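Side-chain contact in ribonuclease J (Methanolobus psychrophilus R15, PDB 5HAB), which probably degrades RNA as an archaeal exoribonuclease of the metallo-beta-lactamase and beta-CASP family: residues T158-I161 / I165-E168. The protein carries 1 engineered substitution. Numbering follows the deposited sequence.
Sequences TLEI and ITIE
Leu159 O receives the straightest bond of this beta hairpin, from Ile167 N at 2.9 Å, with 172° at the hydrogen and the donor in the carbonyl plane; Thr166 CA lies 3.4 Å from Leu159 O in a CA-H...O contact. The hairpin forms one margin, within the chain, of a mixed sheet belonging to the alpha-beta/beta-alpha sandwich of the metallo-beta-lactamase fold. Leu159 and Ile167 are an antiparallel hydrogen-bonded pair, and the return bond from Leu159 N to Ile167 O is equally short but more bent. Toward the turn, Ile161 N bonds to Ile165 O at 3.1 Å, closing the ladder.

The hairpin illustrates how a two-faced edge is built: Leu159 and Ile167 turn one face to the facing sheet, where both reach Ile125 of strand 124-126, while Ile167 also touches Ile51 and Val101. Ile161, nearer the turn, joins this apolar layer: its side chain and that of Ile167 cross at an angle, Ile161 CD1 lying 3.6 Å from Ile167 CD1 and 3.7 Å from Ile167 CG1. A chi1 of -70° sets Ile167 CG1 beside the backbone N, and an extended chi2 of 175° carries CD1 on to Ile161.

Thr158, Glu160, Thr166 and Glu168 occupy the other face. Thr158 CG2 packs against Thr166 CB, and the Glu160 chain runs alongside Thr166, both pointing the same way. Buried Glu168 extends from the hairpin, its carboxylate held at both oxygens, OE1 hydrogen-bonded to His185 NE2 and OE2 in a salt bridge with Arg213 NE. Beside its stem lies the Thr158 hydroxyl, with OG1 4.0 Å from Glu168 CG.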
loop_
_atom_site.group_PDB
_atom_site.type_symbol
_atom_site.label_atom_id
_atom_site.label_comp_id
_atom_site.label_asym_id
_atom_site.label_seq_id
_atom_site.Cartn_x
_atom_site.Cartn_y
_atom_site.Cartn_z
ATOM N N THR B 158 8.902 29.124 -35.832
ATOM C CA THR B 158 8.280 28.172 -36.749
ATOM C C THR B 158 9.247 27.817 -37.881
ATOM O O THR B 158 10.062 28.642 -38.288
ATOM C CB THR B 158 6.972 28.742 -37.330
ATOM O OG1 THR B 158 6.133 29.183 -36.257
ATOM C CG2 THR B 158 6.224 27.691 -38.135
ATOM N N LEU B 159 9.154 26.586 -38.376
ATOM C CA LEU B 159 10.036 26.088 -39.430
ATOM C C LEU B 159 9.249 25.369 -40.521
ATOM O O LEU B 159 8.445 24.494 -40.223
ATOM C CB LEU B 159 11.079 25.141 -38.836
ATOM C CG LEU B 159 12.067 24.478 -39.796
ATOM C CD1 LEU B 159 12.981 25.507 -40.439
ATOM C CD2 LEU B 159 12.870 23.415 -39.064
ATOM N N GLU B 160 9.472 25.732 -41.781
ATOM C CA GLU B 160 8.796 25.037 -42.875
ATOM C C GLU B 160 9.533 23.756 -43.254
ATOM O O GLU B 160 10.751 23.756 -43.418
ATOM C CB GLU B 160 8.658 25.933 -44.106
ATOM C CG GLU B 160 7.776 27.151 -43.907
ATOM C CD GLU B 160 7.518 27.889 -45.207
ATOM O OE1 GLU B 160 7.500 27.228 -46.269
ATOM O OE2 GLU B 160 7.329 29.125 -45.171
ATOM N N ILE B 161 8.787 22.666 -43.393
ATOM C CA ILE B 161 9.374 21.378 -43.747
ATOM C C ILE B 161 8.890 20.993 -45.144
ATOM O O ILE B 161 9.601 20.346 -45.913
ATOM C CB ILE B 161 9.028 20.286 -42.694
ATOM C CG1 ILE B 161 9.918 20.424 -41.458
ATOM C CG2 ILE B 161 9.214 18.888 -43.258
ATOM C CD1 ILE B 161 9.523 21.540 -40.532
ATOM N N ILE B 165 3.425 21.325 -44.569
ATOM C CA ILE B 165 3.766 20.995 -43.193
ATOM C C ILE B 165 4.687 22.044 -42.589
ATOM O O ILE B 165 5.767 22.303 -43.125
ATOM C CB ILE B 165 4.432 19.606 -43.107
ATOM C CG1 ILE B 165 3.476 18.513 -43.584
ATOM C CG2 ILE B 165 4.934 19.333 -41.698
ATOM C CD1 ILE B 165 4.104 17.149 -43.603
ATOM N N THR B 166 4.272 22.649 -41.476
ATOM C CA THR B 166 5.203 23.499 -40.721
ATOM C C THR B 166 5.268 23.051 -39.265
ATOM O O THR B 166 4.298 22.530 -38.730
ATOM C CB THR B 166 4.824 24.996 -40.765
ATOM O OG1 THR B 166 3.604 25.207 -40.044
ATOM C CG2 THR B 166 4.664 25.481 -42.197
ATOM N N ILE B 167 6.410 23.268 -38.622
ATOM C CA ILE B 167 6.580 22.882 -37.231
ATOM C C ILE B 167 6.789 24.102 -36.340
ATOM O O ILE B 167 7.726 24.874 -36.535
ATOM C CB ILE B 167 7.756 21.902 -37.092
ATOM C CG1 ILE B 167 7.402 20.553 -37.722
ATOM C CG2 ILE B 167 8.158 21.738 -35.636
ATOM C CD1 ILE B 167 8.556 19.573 -37.737
ATOM N N GLU B 168 5.921 24.240 -35.341
ATOM C CA GLU B 168 5.985 25.328 -34.370
ATOM C C GLU B 168 6.370 24.803 -32.985
ATOM O O GLU B 168 5.826 23.802 -32.526
ATOM C CB GLU B 168 4.637 26.055 -34.307
ATOM C CG GLU B 168 4.537 27.141 -33.243
ATOM C CD GLU B 168 3.165 27.792 -33.212
ATOM O OE1 GLU B 168 2.304 27.398 -34.028
ATOM O OE2 GLU B 168 2.951 28.710 -32.391
#